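Stage II sporulation protein E (SpoIIE) (Moorella thermoacetica, PDB 3ZT9) is probably a manganese-dependent PP2C-type phosphatase that hydrolyses phosphoserine or phosphothreonine on a partner protein in stressosome signalling. Local coordinates at residues 23-28 and 32-37; 55-60 and 82-87; 3-8 and 163-168. All coordinates share one frame; numbering follows the deposited sequence. Where two conformers were deposited one is given.

Interaction 1 of 3, residues 23-28 and 32-37; sequences CLVKRV and IFLAVG
C23 meets V36 at one end of a β hairpin whose antiparallel arms, 23-28 and 32-37, are the first two strands of a sheet in the PP2C-type sandwich. SG of C23 lies 4.1 Å from CG2 of V36, a modest apolar contact on the face turned to the other sheet, where I8 and A188 also reach C23. Next, L24 and A35 form a hydrogen-bonded pair: L24 N to A35 O and A35 N to L24 O are both 2.9 Å. Their CB atoms lie on the opposite face, where I54 of helix 43-60 touches both side chains; small A35 leaves room for that helix. V25 returns to the sandwich interior, and both its methyls face CD2 of L34, each 4.1 Å away; β-branching suits V25 to a strand. K26 pairs with F33, whose N reaches K26 O at 2.8 Å in a nearly straight bond (174°). That oxygen also lies in plane at the edge of the F33 ring, a flat apolar group suited to the helix-side face, where it touches M61. The K26 chain leads away, and NZ makes a weak hydrogen bond with O of R27. R27 runs alongside I32, its chain extended from CG to NE, which brings NH1 to a hydrogen bond with O of L4.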
ATOM      1  N   CYS A  23       4.537  -3.041   4.999  1.00 16.43           N
ATOM      2  CA  CYS A  23       4.326  -1.618   4.677  1.00 12.26           C
ATOM      3  C   CYS A  23       5.663  -0.880   4.481  1.00 21.56           C
ATOM      4  O   CYS A  23       6.662  -1.198   5.130  1.00 18.56           O
ATOM      5  CB  CYS A  23       3.555  -0.933   5.833  1.00 14.19           C
ATOM      6  SG  CYS A  23       1.882  -1.567   5.982  1.00 20.93           S
ATOM      7  N   LEU A  24       5.660   0.121   3.597  1.00 18.80           N
ATOM      8  CA  LEU A  24       6.803   1.015   3.403  1.00 23.47           C
ATOM      9  C   LEU A  24       6.287   2.446   3.334  1.00 18.65           C
ATOM     10  O   LEU A  24       5.296   2.721   2.662  1.00 14.34           O
ATOM     11  CB  LEU A  24       7.493   0.715   2.074  1.00 29.47           C
ATOM     12  CG  LEU A  24       8.622   1.675   1.677  1.00 41.45           C
ATOM     13  CD1 LEU A  24       9.820   1.483   2.571  1.00 36.65           C
ATOM     14  CD2 LEU A  24       9.010   1.444   0.233  1.00 48.10           C
ATOM     15  N   VAL A  25       6.919   3.329   4.082  1.00 16.49           N
ATOM     16  CA  VAL A  25       6.752   4.772   3.921  1.00 15.70           C
ATOM     17  C   VAL A  25       8.149   5.321   3.788  1.00 22.31           C
ATOM     18  O   VAL A  25       8.970   5.155   4.684  1.00 18.89           O
ATOM     19  CB  VAL A  25       6.047   5.442   5.133  1.00 18.94           C
ATOM     20  CG1 VAL A  25       6.013   6.934   4.952  1.00 21.96           C
ATOM     21  CG2 VAL A  25       4.619   4.833   5.256  1.00 28.59           C
ATOM     22  N   LYS A  26       8.431   5.999   2.689  1.00 16.48           N
ATOM     23  CA  LYS A  26       9.774   6.514   2.478  1.00 19.81           C
ATOM     24  C   LYS A  26       9.706   7.910   1.883  1.00 24.08           C
ATOM     25  O   LYS A  26       8.977   8.142   0.933  1.00 22.74           O
ATOM     26  CB  LYS A  26      10.566   5.541   1.586  1.00 26.95           C
ATOM     27  CG  LYS A  26      12.071   5.884   1.427  1.00 56.62           C
ATOM     28  CD  LYS A  26      12.732   6.209   2.771  1.00 76.34           C
ATOM     29  CE  LYS A  26      14.268   6.444   2.706  1.00 92.85           C
ATOM     30  NZ  LYS A  26      14.776   7.652   1.964  1.00 97.10           N
ATOM     31  N   ARG A  27      10.433   8.842   2.492  1.00 19.84           N
ATOM     32  CA  ARG A  27      10.357  10.245   2.144  1.00 30.98           C
ATOM     33  C   ARG A  27      11.669  10.591   1.492  1.00 49.40           C
ATOM     34  O   ARG A  27      12.746  10.296   2.021  1.00 34.55           O
ATOM     35  CB  ARG A  27      10.125  11.119   3.384  1.00 46.21           C
ATOM     36  CG  ARG A  27       9.109  10.541   4.372  1.00 54.35           C
ATOM     37  CD  ARG A  27       8.779  11.517   5.492  1.00 60.37           C
ATOM     38  NE  ARG A  27       7.819  10.968   6.456  1.00 48.89           N
ATOM     39  CZ  ARG A  27       6.579  11.420   6.631  1.00 44.49           C
ATOM     40  NH1 ARG A  27       6.120  12.433   5.904  1.00 41.33           N
ATOM     41  NH2 ARG A  27       5.793  10.861   7.538  1.00 50.39           N
ATOM     42  N   VAL A  28      11.565  11.212   0.332  1.00 61.56           N
ATOM     43  CA  VAL A  28      12.713  11.465  -0.509  1.00 76.44           C
ATOM     44  C   VAL A  28      12.513  12.780  -1.254  1.00 81.09           C
ATOM     45  O   VAL A  28      11.808  12.826  -2.266  1.00 83.54           O
ATOM     46  CB  VAL A  28      12.893  10.308  -1.508  1.00 68.98           C
ATOM     47  CG1 VAL A  28      13.482  10.799  -2.807  1.00 66.55           C
ATOM     48  CG2 VAL A  28      13.742   9.217  -0.896  1.00 69.14           C
ATOM     49  N   ILE A  32       7.043  11.385  -1.505  1.00 19.38           N
ATOM     50  CA  ILE A  32       6.787  10.351  -0.514  0.59 17.12           C
ATOM     51  C   ILE A  32       6.287   9.093  -1.224  1.00 20.47           C
ATOM     52  O   ILE A  32       5.419   9.180  -2.102  1.00 15.65           O
ATOM     53  CB  ILE A  32       5.738  10.833   0.514  0.59 21.84           C
ATOM     54  CG1 ILE A  32       6.227  12.111   1.198  0.59 28.42           C
ATOM     55  CG2 ILE A  32       5.481   9.753   1.542  0.59 22.68           C
ATOM     56  CD1 ILE A  32       5.410  12.537   2.375  0.59 49.19           C
ATOM     57  N   PHE A  33       6.854   7.945  -0.878  1.00 17.05           N
ATOM     58  CA  PHE A  33       6.377   6.685  -1.409  1.00 14.05           C
ATOM     59  C   PHE A  33       5.655   5.914  -0.308  1.00 12.93           C
ATOM     60  O   PHE A  33       6.108   5.850   0.832  1.00 13.45           O
ATOM     61  CB  PHE A  33       7.536   5.851  -1.921  1.00 20.30           C
ATOM     62  CG  PHE A  33       8.265   6.486  -3.091  1.00 17.45           C
ATOM     63  CD1 PHE A  33       9.158   7.531  -2.878  1.00 21.85           C
ATOM     64  CD2 PHE A  33       8.064   6.030  -4.382  1.00 18.85           C
ATOM     65  CE1 PHE A  33       9.848   8.121  -3.954  1.00 27.64           C
ATOM     66  CE2 PHE A  33       8.762   6.595  -5.445  1.00 22.94           C
ATOM     67  CZ  PHE A  33       9.662   7.635  -5.221  1.00 23.05           C
ATOM     68  N   LEU A  34       4.521   5.336  -0.676  1.00 12.96           N
ATOM     69  CA  LEU A  34       3.700   4.592   0.274  1.00 11.24           C
ATOM     70  C   LEU A  34       3.400   3.257  -0.356  1.00 11.67           C
ATOM     71  O   LEU A  34       2.850   3.233  -1.444  1.00 14.96           O
ATOM     72  CB  LEU A  34       2.338   5.309   0.501  1.00 13.29           C
ATOM     73  CG  LEU A  34       2.395   6.807   0.859  1.00 13.40           C
ATOM     74  CD1 LEU A  34       0.988   7.375   0.769  1.00 22.45           C
ATOM     75  CD2 LEU A  34       2.921   7.007   2.255  1.00 17.15           C
ATOM     76  N   ALA A  35       3.699   2.157   0.325  1.00 11.74           N
ATOM     77  CA  ALA A  35       3.514   0.865  -0.305  1.00 13.34           C
ATOM     78  C   ALA A  35       2.988  -0.154   0.678  1.00 12.80           C
ATOM     79  O   ALA A  35       3.374  -0.156   1.862  1.00 12.43           O
ATOM     80  CB  ALA A  35       4.866   0.346  -0.914  1.00 16.17           C
ATOM     81  N   VAL A  36       2.140  -1.061   0.169  1.00 12.81           N
ATOM     82  CA  VAL A  36       1.727  -2.208   0.980  1.00 12.91           C
ATOM     83  C   VAL A  36       1.905  -3.460   0.146  1.00 11.84           C
ATOM     84  O   VAL A  36       1.505  -3.495  -1.000  1.00 13.57           O
ATOM     85  CB  VAL A  36       0.226  -2.103   1.447  1.00 14.98           C
ATOM     86  CG1 VAL A  36      -0.219  -3.371   2.168  1.00 16.11           C
ATOM     87  CG2 VAL A  36       0.017  -0.860   2.378  1.00 13.66           C
ATOM     88  N   GLY A  37       2.455  -4.510   0.741  1.00 13.60           N
ATOM     89  CA  GLY A  37       2.573  -5.775   0.035  1.00 13.63           C
ATOM     90  C   GLY A  37       1.863  -6.845   0.855  1.00 12.14           C
ATOM     91  O   GLY A  37       1.774  -6.758   2.088  1.00 14.66           O
TER

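Interaction 2 of 3, residues 55-60 and 82-87; sequences ASMESS and AVAALC
With CG anti to its carbonyl carbon (chi1 -72°) and the chain extended beyond it (chi2 -176°, chi3 170°), M57 runs out from helix 43-60 almost like a rod; its chain spans the gap and sets the terminal methyl on strand 82-90. The two segment axes stay 11.1 Å apart at closest approach, so a long, unbranched side chain is well suited to bridge them. CE does the touching: it lies 3.8 Å from CB of A84 and 4.2 Å from CB of L86. These two residues alternate with A85 along the strand, so both direct their CB atoms toward the helix while that of A85 points away. A84 is small enough to let the methyl come close to the strand. L86 is larger, with CG anti to its backbone N; its side chain runs past M57 the opposite way, and it is the CB that meets the methyl. CE also passes 4.3 Å from O of A85, at the level of the backbone between the two apolar neighbours. The contact is buried and rests on van der Waals packing; here helix 43-60 covers one outer face of the PP2C-type α-β-β-α sandwich. M57 is also packed against I68 and C72 of helix 65-76 and A35 of strand 31-39, so its side chain sits at the junction of its own helix 43-60, helix 65-76 and strands 31-39 and 82-90.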
ATOM      1  N   ALA A  55      11.450  -4.194   0.130  1.00 19.47           N
ATOM      2  CA  ALA A  55      12.880  -3.876   0.066  1.00 26.62           C
ATOM      3  C   ALA A  55      13.300  -3.567  -1.362  1.00 25.39           C
ATOM      4  O   ALA A  55      14.082  -2.652  -1.610  1.00 20.52           O
ATOM      5  CB  ALA A  55      13.704  -5.057   0.605  1.00 22.80           C
ATOM      6  N   SER A  56      12.758  -4.343  -2.304  1.00 22.21           N
ATOM      7  CA  SER A  56      12.989  -4.124  -3.723  1.00 23.32           C
ATOM      8  C   SER A  56      12.483  -2.750  -4.190  1.00 18.99           C
ATOM      9  O   SER A  56      13.161  -2.039  -4.938  1.00 21.09           O
ATOM     10  CB  SER A  56      12.321  -5.207  -4.549  1.00 22.70           C
ATOM     11  OG  SER A  56      12.654  -4.959  -5.907  1.00 27.45           O
ATOM     12  N   MET A  57      11.281  -2.387  -3.771  1.00 18.81           N
ATOM     13  CA  MET A  57      10.738  -1.064  -4.083  1.00 19.88           C
ATOM     14  C   MET A  57      11.626   0.039  -3.566  1.00 23.00           C
ATOM     15  O   MET A  57      11.949   0.993  -4.296  1.00 23.74           O
ATOM     16  CB  MET A  57       9.352  -0.917  -3.475  1.00 19.24           C
ATOM     17  CG  MET A  57       8.349  -1.739  -4.196  1.00 19.82           C
ATOM     18  SD  MET A  57       6.713  -1.418  -3.503  1.00 24.36           S
ATOM     19  CE  MET A  57       5.721  -2.238  -4.705  1.00 25.14           C
ATOM     20  N   GLU A  58      12.034  -0.076  -2.313  1.00 17.64           N
ATOM     21  CA  GLU A  58      12.841   0.973  -1.722  1.00 26.36           C
ATOM     22  C   GLU A  58      14.113   1.121  -2.526  1.00 29.28           C
ATOM     23  O   GLU A  58      14.590   2.230  -2.790  1.00 39.69           O
ATOM     24  CB  GLU A  58      13.182   0.657  -0.272  1.00 25.69           C
ATOM     25  CG  GLU A  58      14.227   1.623   0.262  1.00 41.65           C
ATOM     26  CD  GLU A  58      14.332   1.626   1.775  1.00 44.14           C
ATOM     27  OE1 GLU A  58      13.660   0.803   2.428  1.00 36.19           O
ATOM     28  OE2 GLU A  58      15.092   2.468   2.299  1.00 43.53           O
ATOM     29  N   SER A  59      14.672   0.007  -2.954  1.00 27.53           N
ATOM     30  CA  SER A  59      15.937   0.080  -3.679  1.00 32.17           C
ATOM     31  C   SER A  59      15.739   0.708  -5.079  1.00 33.87           C
ATOM     32  O   SER A  59      16.684   1.196  -5.677  1.00 39.22           O
ATOM     33  CB  SER A  59      16.563  -1.310  -3.782  1.00 36.51           C
ATOM     34  OG  SER A  59      15.892  -2.075  -4.761  1.00 41.81           O
ATOM     35  N   SER A  60      14.506   0.699  -5.579  1.00 28.66           N
ATOM     36  CA  SER A  60      14.191   1.118  -6.951  1.00 29.59           C
ATOM     37  C   SER A  60      13.486   2.470  -7.008  1.00 27.82           C
ATOM     38  O   SER A  60      13.040   2.899  -8.062  1.00 26.02           O
ATOM     39  CB  SER A  60      13.249   0.101  -7.591  1.00 37.85           C
ATOM     40  OG  SER A  60      13.841  -1.169  -7.615  1.00 43.61           O
ATOM     41  N   ALA A  82       3.918 -12.191  -4.240  1.00 17.20           N
ATOM     42  CA  ALA A  82       3.171 -11.217  -3.472  1.00 14.78           C
ATOM     43  C   ALA A  82       2.357 -10.334  -4.405  1.00 17.47           C
ATOM     44  O   ALA A  82       2.641 -10.248  -5.596  1.00 17.41           O
ATOM     45  CB  ALA A  82       4.161 -10.346  -2.685  1.00 16.36           C
ATOM     46  N   VAL A  83       1.345  -9.676  -3.849  1.00 15.58           N
ATOM     47  CA  VAL A  83       0.636  -8.613  -4.551  1.00 15.84           C
ATOM     48  C   VAL A  83       1.080  -7.326  -3.850  1.00 17.77           C
ATOM     49  O   VAL A  83       1.481  -7.377  -2.701  1.00 14.60           O
ATOM     50  CB  VAL A  83      -0.896  -8.820  -4.494  1.00 17.74           C
ATOM     51  CG1 VAL A  83      -1.242 -10.145  -5.158  1.00 16.42           C
ATOM     52  CG2 VAL A  83      -1.460  -8.769  -3.035  1.00 14.54           C
ATOM     53  N   ALA A  84       1.040  -6.188  -4.524  1.00 14.79           N
ATOM     54  CA  ALA A  84       1.575  -4.945  -3.916  1.00 12.17           C
ATOM     55  C   ALA A  84       1.006  -3.707  -4.588  1.00 13.51           C
ATOM     56  O   ALA A  84       0.635  -3.732  -5.757  1.00 15.30           O
ATOM     57  CB  ALA A  84       3.109  -4.923  -4.060  1.00 13.09           C
ATOM     58  N   ALA A  85       0.939  -2.631  -3.826  1.00 13.83           N
ATOM     59  CA  ALA A  85       0.499  -1.336  -4.336  1.00 14.99           C
ATOM     60  C   ALA A  85       1.586  -0.348  -3.977  1.00 14.58           C
ATOM     61  O   ALA A  85       2.186  -0.470  -2.916  1.00 12.99           O
ATOM     62  CB  ALA A  85      -0.785  -0.939  -3.644  1.00 16.86           C
ATOM     63  N   LEU A  86       1.792   0.660  -4.821  1.00 11.80           N
ATOM     64  CA  LEU A  86       2.673   1.752  -4.490  1.00 14.70           C
ATOM     65  C   LEU A  86       2.020   3.044  -4.971  1.00 16.59           C
ATOM     66  O   LEU A  86       1.475   3.111  -6.094  1.00 15.51           O
ATOM     67  CB  LEU A  86       3.996   1.554  -5.221  1.00 13.17           C
ATOM     68  CG  LEU A  86       4.977   2.719  -5.148  1.00 20.52           C
ATOM     69  CD1 LEU A  86       5.399   2.900  -3.739  1.00 25.87           C
ATOM     70  CD2 LEU A  86       6.195   2.391  -6.039  1.00 28.97           C
ATOM     71  N   CYS A  87       2.065   4.044  -4.110  1.00 12.94           N
ATOM     72  CA  CYS A  87       1.630   5.408  -4.448  0.76 13.80           C
ATOM     73  C   CYS A  87       2.844   6.292  -4.342  1.00 13.27           C
ATOM     74  O   CYS A  87       3.579   6.233  -3.357  1.00 16.27           O
ATOM     75  CB  CYS A  87       0.614   5.961  -3.439  0.76 16.17           C
ATOM     76  SG  CYS A  87      -1.015   5.236  -3.468  0.76 17.40           S
TER

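Interaction 3 of 3, residues 3-8 and 163-168; sequences KLEVGI and ANYRLT
E5 and T168 meet where the chain's beginning passes the loop that leads into helix 169-180. The side chain of E5 starts with CB directed toward this loop. CG is anti to the backbone N (chi1 -175°), and the chain remains extended at CD (chi2 -178°), carrying the carboxylate straight across to the loop; the two methylenes of glutamate suit a site where the two backbones stay well apart. At the tip the two oxygens have different surroundings. OE2 comes 3.6 Å from both CA and CB of T168, the two side chains crossing at about a right angle, and accepts a hydrogen bond from the backbone N of A169 at the start of the helix. OE1 lies 4.4 Å from CE2 of Y165, approaching the ring obliquely.

T168 occupies the N-cap position, where a short hydroxyl-bearing side chain is favourable: OG1 sits between its own N and carbonyl carbon (chi1 66°) and caps a backbone N of the helix. Earlier in the loop, OD1 of N164 accepts from the backbone N of R166 at 2.8 Å, closing an Asx turn of the kind that asparagine readily makes. R193, the C-terminal residue, ties both sides together: its NE forms a salt bridge with OE1 of E5, its guanidinium a cation-pi interaction with Y165, and its remaining nitrogens hydrogen bonds to O of N164 and O of L167. A manganese ion lies about 4 Å from the Y165 side chain, and R193 belongs to a manganese site with E141. The direct touch between the two segments is thus van der Waals, while the carboxylate is held by R193 and the N of A169 beside it; R193 and the helix start would both probably favour the negative charge of E5.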
ATOM      1  N   LYS A   3       4.061  19.153   7.066  1.00 34.81           N
ATOM      2  CA  LYS A   3       4.460  17.752   6.950  1.00 45.88           C
ATOM      3  C   LYS A   3       3.281  16.834   6.569  1.00 34.15           C
ATOM      4  O   LYS A   3       2.137  17.087   6.972  1.00 31.09           O
ATOM      5  CB  LYS A   3       5.055  17.288   8.281  1.00 64.13           C
ATOM      6  CG  LYS A   3       5.469  15.824   8.310  1.00 77.82           C
ATOM      7  CD  LYS A   3       5.505  15.284   9.739  1.00 86.55           C
ATOM      8  CE  LYS A   3       4.160  14.669  10.141  1.00 87.14           C
ATOM      9  NZ  LYS A   3       4.244  13.845  11.381  1.00 86.88           N
ATOM     10  N   LEU A   4       3.549  15.780   5.799  1.00 25.06           N
ATOM     11  CA  LEU A   4       2.522  14.747   5.565  1.00 23.75           C
ATOM     12  C   LEU A   4       2.530  13.791   6.760  1.00 27.49           C
ATOM     13  O   LEU A   4       3.555  13.206   7.078  1.00 23.57           O
ATOM     14  CB  LEU A   4       2.778  14.003   4.241  1.00 32.66           C
ATOM     15  CG  LEU A   4       1.657  13.098   3.736  1.00 27.25           C
ATOM     16  CD1 LEU A   4       0.442  13.909   3.226  1.00 20.77           C
ATOM     17  CD2 LEU A   4       2.141  12.152   2.631  1.00 25.10           C
ATOM     18  N   GLU A   5       1.393  13.660   7.442  1.00 17.08           N
ATOM     19  CA  GLU A   5       1.263  12.765   8.570  1.00 19.95           C
ATOM     20  C   GLU A   5       1.016  11.362   8.029  1.00 24.16           C
ATOM     21  O   GLU A   5       0.166  11.188   7.148  1.00 19.08           O
ATOM     22  CB  GLU A   5       0.065  13.182   9.424  1.00 19.74           C
ATOM     23  CG  GLU A   5      -0.080  12.374  10.693  1.00 34.65           C
ATOM     24  CD  GLU A   5      -1.299  12.738  11.562  1.00 41.57           C
ATOM     25  OE1 GLU A   5      -2.349  13.279  11.085  1.00 25.35           O
ATOM     26  OE2 GLU A   5      -1.190  12.442  12.759  1.00 23.73           O
ATOM     27  N   VAL A   6       1.719  10.362   8.545  1.00 14.77           N
ATOM     28  CA  VAL A   6       1.491   8.999   8.029  1.00 13.65           C
ATOM     29  C   VAL A   6       1.388   8.012   9.170  1.00 19.07           C
ATOM     30  O   VAL A   6       2.216   8.025  10.084  1.00 23.37           O
ATOM     31  CB  VAL A   6       2.639   8.498   7.116  1.00 18.29           C
ATOM     32  CG1 VAL A   6       2.286   7.134   6.516  1.00 24.21           C
ATOM     33  CG2 VAL A   6       2.948   9.511   6.018  1.00 22.15           C
ATOM     34  N   GLY A   7       0.366   7.166   9.123  1.00 15.15           N
ATOM     35  CA  GLY A   7       0.181   6.113  10.104  1.00 13.43           C
ATOM     36  C   GLY A   7       0.277   4.751   9.423  1.00 12.67           C
ATOM     37  O   GLY A   7      -0.231   4.549   8.310  1.00 14.60           O
ATOM     38  N   ILE A   8       0.928   3.808  10.116  1.00 14.43           N
ATOM     39  CA  ILE A   8       1.032   2.426   9.640  1.00 12.17           C
ATOM     40  C   ILE A   8       0.511   1.480  10.717  1.00 11.91           C
ATOM     41  O   ILE A   8       0.860   1.624  11.883  1.00 16.00           O
ATOM     42  CB  ILE A   8       2.495   2.051   9.374  1.00 23.20           C
ATOM     43  CG1 ILE A   8       3.043   2.874   8.205  1.00 25.36           C
ATOM     44  CG2 ILE A   8       2.621   0.560   9.083  1.00 23.24           C
ATOM     45  CD1 ILE A   8       4.527   2.564   7.891  1.00 39.90           C
ATOM     46  N   ALA A 163     -11.002  11.806   7.769  1.00 19.03           N
ATOM     47  CA  ALA A 163     -10.912  13.257   7.973  1.00 17.70           C
ATOM     48  C   ALA A 163     -11.081  13.618   9.464  1.00 19.83           C
ATOM     49  O   ALA A 163     -11.221  14.789   9.813  1.00 17.78           O
ATOM     50  CB  ALA A 163     -11.961  13.971   7.134  1.00 23.56           C
ATOM     51  N   ASN A 164     -11.079  12.614  10.339  1.00 17.22           N
ATOM     52  CA  ASN A 164     -11.148  12.889  11.775  1.00 16.05           C
ATOM     53  C   ASN A 164      -9.738  13.115  12.328  1.00 16.98           C
ATOM     54  O   ASN A 164      -8.936  12.183  12.400  1.00 17.34           O
ATOM     55  CB  ASN A 164     -11.798  11.722  12.533  1.00 13.69           C
ATOM     56  CG  ASN A 164     -12.154  12.112  13.951  1.00 23.30           C
ATOM     57  OD1 ASN A 164     -11.311  12.617  14.652  1.00 23.96           O
ATOM     58  ND2 ASN A 164     -13.401  11.905  14.364  1.00 19.67           N
ATOM     59  N   TYR A 165      -9.441  14.355  12.710  1.00 14.95           N
ATOM     60  CA  TYR A 165      -8.125  14.694  13.185  1.00 16.66           C
ATOM     61  C   TYR A 165      -8.074  14.760  14.701  1.00 17.73           C
ATOM     62  O   TYR A 165      -7.064  15.190  15.229  1.00 17.27           O
ATOM     63  CB  TYR A 165      -7.653  16.033  12.597  1.00 15.00           C
ATOM     64  CG  TYR A 165      -7.281  15.957  11.127  1.00 16.68           C
ATOM     65  CD1 TYR A 165      -8.238  16.104  10.140  1.00 15.15           C
ATOM     66  CD2 TYR A 165      -5.938  15.755  10.738  1.00 17.79           C
ATOM     67  CE1 TYR A 165      -7.867  16.049   8.813  1.00 15.43           C
ATOM     68  CE2 TYR A 165      -5.573  15.712   9.426  1.00 18.16           C
ATOM     69  CZ  TYR A 165      -6.536  15.849   8.457  1.00 17.23           C
ATOM     70  OH  TYR A 165      -6.167  15.790   7.101  1.00 16.35           O
ATOM     71  N   ARG A 166      -9.147  14.306  15.384  1.00 13.88           N
ATOM     72  CA  ARG A 166      -9.077  14.140  16.838  1.00 14.14           C
ATOM     73  C   ARG A 166      -8.217  12.955  17.225  1.00 20.92           C
ATOM     74  O   ARG A 166      -7.767  12.886  18.346  1.00 18.01           O
ATOM     75  CB  ARG A 166     -10.475  13.985  17.420  1.00 14.74           C
ATOM     76  CG  ARG A 166     -11.297  15.181  17.022  1.00 18.55           C
ATOM     77  CD  ARG A 166     -12.712  15.195  17.590  1.00 25.80           C
ATOM     78  NE  ARG A 166     -13.401  16.421  17.154  1.00 26.79           N
ATOM     79  CZ  ARG A 166     -14.711  16.528  16.961  1.00 32.33           C
ATOM     80  NH1 ARG A 166     -15.485  15.453  17.183  1.00 25.67           N
ATOM     81  NH2 ARG A 166     -15.236  17.696  16.528  1.00 21.95           N
ATOM     82  N   LEU A 167      -8.042  12.012  16.304  1.00 15.54           N
ATOM     83  CA  LEU A 167      -7.052  10.947  16.431  1.00 12.69           C
ATOM     84  C   LEU A 167      -5.876  11.290  15.516  1.00 13.55           C
ATOM     85  O   LEU A 167      -6.022  11.950  14.473  1.00 15.21           O
ATOM     86  CB  LEU A 167      -7.624   9.585  15.998  1.00 14.75           C
ATOM     87  CG  LEU A 167      -8.588   8.860  16.931  1.00 20.64           C
ATOM     88  CD1 LEU A 167      -9.857   9.654  17.102  1.00 32.35           C
ATOM     89  CD2 LEU A 167      -8.891   7.495  16.341  1.00 24.58           C
ATOM     90  N   THR A 168      -4.689  10.829  15.905  1.00 14.95           N
ATOM     91  CA  THR A 168      -3.533  10.973  15.034  1.00 19.45           C
ATOM     92  C   THR A 168      -3.635   9.923  13.929  1.00 16.35           C
ATOM     93  O   THR A 168      -4.346   8.943  14.065  1.00 15.50           O
ATOM     94  CB  THR A 168      -2.197  10.741  15.761  1.00 16.37           C
ATOM     95  OG1 THR A 168      -2.106   9.383  16.172  1.00 18.19           O
ATOM     96  CG2 THR A 168      -2.075  11.640  16.966  1.00 21.35           C
TER

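Overall arrangement
Interactions 1 and 2 share one sheet: strand 31-39, an arm of the hairpin in interaction 1, lies beside strand 82-90 of interaction 2, with backbone bonds such as V36 O to A85 N between them. Interaction 2 is buried and apolar, a helix resting on that sheet; interaction 1 is partly buried and combines backbone bonding with side chains on two faces. Interaction 3 is a surface contact about 23 Å from interaction 2 between centres, and brings together polar groups whose charge is met by R193. It nevertheless meets the hairpin through segment 3-8, where V25 packs on I8, bringing the two sheets together. Of the three, interaction 3 alone is centred on a charged side chain.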